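Local coordinates for BAR/IMD domain-containing adapter protein 2-like 2 (Mus musculus, PDB 3OK8) that binds phosphoinositides through its I-BAR (IMD) domain and induces planar or gently curved membrane structures, at residues E125-Y128 and R129-A133; K157-V160 and N161-H164. All coordinates share one frame; numbering follows the deposited sequence.

In the fold
Contacts 1 and 2 both lie on the surface of the I-BAR domain, towards one end of its long helical bundle. Each is a short run of one helix, about two turns long, whose side chains meet mostly three or four residues apart. Contact 1 belongs to helix 71-147 and contact 2 to helix 153-217, the next helix in the chain. Their centres are about 16 Å apart, and they do not touch. Each has one buried residue, Tyr128 in contact 1 and Val160 in contact 2. The chemistry differs. Contact 1 carries a true salt bridge, Glu127 with Arg131. In contact 2 backbone bonds do most of the holding.

Contact 1. Residues E125-Y128 and R129-A133; sequences EIEY and RHRAA
Glu127 and Arg131 form a salt bridge one helical turn apart. Their side chains run side by side and point the same way. OE1 of Glu127 accepts two bonds, from Arg131 NE at 2.9 Å and from Arg131 NH2 at 3.0 Å. The oxygen lies in the guanidinium plane, and the carboxylate is turned only 28° from that plane. Glu127 reaches the guanidinium with CG anti to its backbone N (chi1 180°) and an extended chain. Replacing Arg131 with an alanine would probably leave the Glu127 carboxylate without this mate and free to turn. One residue earlier, the His130 ring lies with one face over the carbonyl oxygen of Ile126. His130 CE1 also meets Ile126 CG1 at 3.9 Å. Arg129 bends back beside the Tyr128 ring, with NE 3.8 Å from Tyr128 CD1. Arg129 NH2 is 4.2 Å from Glu125 OE2, opposite charges that probably attract, with no N-H aimed at the oxygen. Beneath these side chains the regular alpha-helical bonds set the spacing, among them Arg129 N to Glu125 O (3.0 Å) and Ala132 N to Tyr128 O (2.9 Å). Tyr128 is the buried member of this part of helix 71-147. It packs on Met167 and Val171 of helix 153-217, and its ring meets Tyr11 of helix 5-66. Glu127 touches Phe170 and Arg131 touches Gln166 of helix 153-217, while Glu125 and Arg129 lean on helix 5-66.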
loop_
_atom_site.group_PDB
_atom_site.type_symbol
_atom_site.label_atom_id
_atom_site.label_comp_id
_atom_site.label_asym_id
_atom_site.label_seq_id
_atom_site.Cartn_x
_atom_site.Cartn_y
_atom_site.Cartn_z
ATOM N N GLU A 125 17.566 -0.374 -44.117
ATOM C CA GLU A 125 16.873 0.049 -45.325
ATOM C C GLU A 125 17.853 0.437 -46.439
ATOM O O GLU A 125 17.734 -0.026 -47.574
ATOM C CB GLU A 125 15.919 1.199 -45.036
ATOM C CG GLU A 125 14.821 1.310 -46.072
ATOM C CD GLU A 125 13.964 2.539 -45.886
ATOM O OE1 GLU A 125 13.747 2.954 -44.723
ATOM O OE2 GLU A 125 13.506 3.086 -46.911
ATOM N N ILE A 126 18.824 1.279 -46.100
ATOM C CA ILE A 126 19.784 1.785 -47.066
ATOM C C ILE A 126 20.625 0.675 -47.689
ATOM O O ILE A 126 20.945 0.739 -48.868
ATOM C CB ILE A 126 20.708 2.850 -46.448
ATOM C CG1 ILE A 126 21.443 3.621 -47.546
ATOM C CG2 ILE A 126 21.697 2.214 -45.491
ATOM C CD1 ILE A 126 22.347 4.722 -47.023
ATOM N N GLU A 127 20.984 -0.342 -46.914
ATOM C CA GLU A 127 21.774 -1.431 -47.474
ATOM C C GLU A 127 20.923 -2.292 -48.384
ATOM O O GLU A 127 21.411 -2.805 -49.384
ATOM C CB GLU A 127 22.424 -2.303 -46.399
ATOM C CG GLU A 127 23.243 -3.439 -47.005
ATOM C CD GLU A 127 24.116 -4.196 -46.012
ATOM O OE1 GLU A 127 24.791 -5.150 -46.452
ATOM O OE2 GLU A 127 24.136 -3.852 -44.806
ATOM N N TYR A 128 19.650 -2.446 -48.036
ATOM C CA TYR A 128 18.724 -3.213 -48.855
ATOM C C TYR A 128 18.542 -2.548 -50.219
ATOM O O TYR A 128 18.601 -3.203 -51.257
ATOM C CB TYR A 128 17.379 -3.355 -48.146
ATOM C CG TYR A 128 16.351 -4.166 -48.902
ATOM C CD1 TYR A 128 15.577 -3.586 -49.899
ATOM C CD2 TYR A 128 16.144 -5.505 -48.608
ATOM C CE1 TYR A 128 14.634 -4.318 -50.587
ATOM C CE2 TYR A 128 15.202 -6.243 -49.287
ATOM C CZ TYR A 128 14.452 -5.644 -50.275
ATOM O OH TYR A 128 13.512 -6.373 -50.951
ATOM N N ARG A 129 18.328 -1.238 -50.208
ATOM C CA ARG A 129 18.177 -0.479 -51.440
ATOM C C ARG A 129 19.384 -0.628 -52.386
ATOM O O ARG A 129 19.213 -0.763 -53.595
ATOM C CB ARG A 129 17.894 0.999 -51.131
ATOM C CG ARG A 129 16.428 1.448 -51.303
ATOM C CD ARG A 129 15.518 1.126 -50.101
ATOM N NE ARG A 129 14.573 0.040 -50.374
ATOM C CZ ARG A 129 13.280 0.211 -50.647
ATOM N NH1 ARG A 129 12.504 -0.844 -50.885
ATOM N NH2 ARG A 129 12.760 1.432 -50.684
ATOM N N HIS A 130 20.596 -0.612 -51.839
ATOM C CA HIS A 130 21.809 -0.709 -52.654
ATOM C C HIS A 130 21.967 -2.074 -53.318
ATOM O O HIS A 130 22.146 -2.168 -54.537
ATOM C CB HIS A 130 23.046 -0.402 -51.812
ATOM C CG HIS A 130 23.201 1.047 -51.480
ATOM N ND1 HIS A 130 22.159 1.945 -51.567
ATOM C CD2 HIS A 130 24.267 1.751 -51.032
ATOM C CE1 HIS A 130 22.580 3.143 -51.203
ATOM N NE2 HIS A 130 23.855 3.052 -50.870
ATOM N N ARG A 131 21.922 -3.121 -52.499
ATOM C CA ARG A 131 21.996 -4.495 -52.968
ATOM C C ARG A 131 20.931 -4.736 -54.019
ATOM O O ARG A 131 21.188 -5.352 -55.062
ATOM C CB ARG A 131 21.789 -5.461 -51.800
ATOM C CG ARG A 131 22.913 -5.450 -50.790
ATOM C CD ARG A 131 22.714 -6.488 -49.697
ATOM N NE ARG A 131 23.873 -6.534 -48.812
ATOM C CZ ARG A 131 24.916 -7.338 -48.992
ATOM N NH1 ARG A 131 24.946 -8.180 -50.019
ATOM N NH2 ARG A 131 25.931 -7.303 -48.143
ATOM N N ALA A 132 19.729 -4.244 -53.730
ATOM C CA ALA A 132 18.602 -4.366 -54.640
ATOM C C ALA A 132 18.944 -3.719 -55.975
ATOM O O ALA A 132 18.721 -4.301 -57.032
ATOM C CB ALA A 132 17.367 -3.727 -54.037
ATOM N N ALA A 133 19.508 -2.519 -55.910
ATOM C CA ALA A 133 19.853 -1.762 -57.103
ATOM C C ALA A 133 21.016 -2.392 -57.862
ATOM O O ALA A 133 20.914 -2.656 -59.061
ATOM C CB ALA A 133 20.178 -0.329 -56.738
#

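Contact 2. Residues K157-V160 and N161-H164; sequences KESV and NRLH
Asn161 lies over the carbonyl oxygen of Lys157, with Asn161 CG 3.3 Å from Lys157 O. Its CG stands beside its own backbone N (chi1 -81°), which turns the amide back towards the preceding turn. There Asn161 ND2 comes within 3.9 Å of Lys157 CE. The backbone N of Asn161 donates a hydrogen bond to Lys157 O, at 3.1 Å, from above the carbonyl plane. Arg162 folds back over Ser159. Ser159 O lies over one face of its guanidinium, toward the rim, and Arg162 NH1 approaches Ser159 OG at 3.2 Å. In one of its two conformers Glu158 has OE1 4.0 Å from Arg162 NE, so this proximity of charges is doubtful. Arg162 N bonds to Glu158 O at 3.0 Å, in the usual i to i+4 pattern of an alpha-helix. This run belongs to helix 153-217, which pairs with helix 71-147 in the three-helix bundle of the I-BAR fold. Leu163 faces that partner and packs on Leu135 and Cys138. Leu163 CB sits 3.2 Å from Ser159 O, while its backbone N makes a weak bond to the same oxygen. His164 N bonds to Val160 O at 3.1 Å. The His164 side chain touches Leu135, and buried Val160 packs on Cys138.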
loop_
_atom_site.group_PDB
_atom_site.type_symbol
_atom_site.label_atom_id
_atom_site.label_comp_id
_atom_site.label_asym_id
_atom_site.label_seq_id
_atom_site.Cartn_x
_atom_site.Cartn_y
_atom_site.Cartn_z
ATOM N N LYS A 157 26.886 -14.177 -65.314
ATOM C CA LYS A 157 25.829 -15.003 -64.747
ATOM C C LYS A 157 26.176 -15.405 -63.323
ATOM O O LYS A 157 25.291 -15.561 -62.484
ATOM C CB LYS A 157 25.573 -16.256 -65.580
ATOM C CG LYS A 157 24.190 -16.844 -65.342
ATOM C CD LYS A 157 24.068 -18.283 -65.813
ATOM C CE LYS A 157 24.500 -19.258 -64.735
ATOM N NZ LYS A 157 23.970 -20.629 -64.971
ATOM N N GLU A 158 27.466 -15.584 -63.058
ATOM C CA GLU A 158 27.945 -15.938 -61.726
ATOM C C GLU A 158 28.052 -14.715 -60.816
ATOM O O GLU A 158 27.853 -14.808 -59.610
ATOM C CB GLU A 158 29.287 -16.675 -61.820
ATOM C CG GLU A 158 30.312 -16.283 -60.766
ATOM C CD GLU A 158 31.228 -15.170 -61.234
ATOM O OE1 GLU A 158 31.900 -14.549 -60.385
ATOM O OE2 GLU A 158 31.279 -14.918 -62.458
ATOM N N SER A 159 28.374 -13.570 -61.409
ATOM C CA SER A 159 28.451 -12.305 -60.684
ATOM C C SER A 159 27.061 -11.918 -60.164
ATOM O O SER A 159 26.914 -11.337 -59.081
ATOM C CB SER A 159 29.020 -11.214 -61.602
ATOM O OG SER A 159 29.036 -9.941 -60.979
ATOM N N VAL A 160 26.041 -12.260 -60.944
ATOM C CA VAL A 160 24.657 -12.009 -60.569
ATOM C C VAL A 160 24.170 -13.033 -59.547
ATOM O O VAL A 160 23.488 -12.686 -58.586
ATOM C CB VAL A 160 23.730 -12.025 -61.801
ATOM C CG1 VAL A 160 22.288 -12.278 -61.392
ATOM C CG2 VAL A 160 23.846 -10.716 -62.562
ATOM N N ASN A 161 24.527 -14.295 -59.749
ATOM C CA ASN A 161 24.053 -15.353 -58.866
ATOM C C ASN A 161 24.612 -15.258 -57.447
ATOM O O ASN A 161 23.900 -15.535 -56.493
ATOM C CB ASN A 161 24.293 -16.742 -59.471
ATOM C CG ASN A 161 23.229 -17.127 -60.500
ATOM O OD1 ASN A 161 22.275 -16.383 -60.733
ATOM N ND2 ASN A 161 23.390 -18.296 -61.114
ATOM N N ARG A 162 25.874 -14.856 -57.307
ATOM C CA ARG A 162 26.460 -14.664 -55.978
ATOM C C ARG A 162 25.878 -13.420 -55.313
ATOM O O ARG A 162 25.680 -13.386 -54.097
ATOM C CB ARG A 162 27.987 -14.558 -56.041
ATOM C CG ARG A 162 28.494 -13.161 -56.347
ATOM C CD ARG A 162 29.976 -13.156 -56.695
ATOM N NE ARG A 162 30.305 -12.094 -57.645
ATOM C CZ ARG A 162 30.485 -10.820 -57.307
ATOM N NH1 ARG A 162 30.778 -9.918 -58.236
ATOM N NH2 ARG A 162 30.364 -10.448 -56.038
ATOM N N LEU A 163 25.604 -12.401 -56.123
ATOM C CA LEU A 163 25.029 -11.150 -55.642
ATOM C C LEU A 163 23.647 -11.387 -55.020
ATOM O O LEU A 163 23.275 -10.752 -54.034
ATOM C CB LEU A 163 24.930 -10.158 -56.796
ATOM C CG LEU A 163 25.204 -8.682 -56.524
ATOM C CD1 LEU A 163 26.459 -8.512 -55.685
ATOM C CD2 LEU A 163 25.348 -7.954 -57.851
ATOM N N HIS A 164 22.901 -12.315 -55.605
ATOM C CA HIS A 164 21.591 -12.707 -55.110
ATOM C C HIS A 164 21.695 -13.614 -53.892
ATOM O O HIS A 164 20.817 -13.596 -53.027
ATOM C CB HIS A 164 20.815 -13.428 -56.201
ATOM C CG HIS A 164 19.479 -13.938 -55.759
ATOM N ND1 HIS A 164 19.254 -15.261 -55.452
ATOM C CD2 HIS A 164 18.299 -13.301 -55.577
ATOM C CE1 HIS A 164 17.988 -15.420 -55.101
ATOM N NE2 HIS A 164 17.387 -14.246 -55.172
#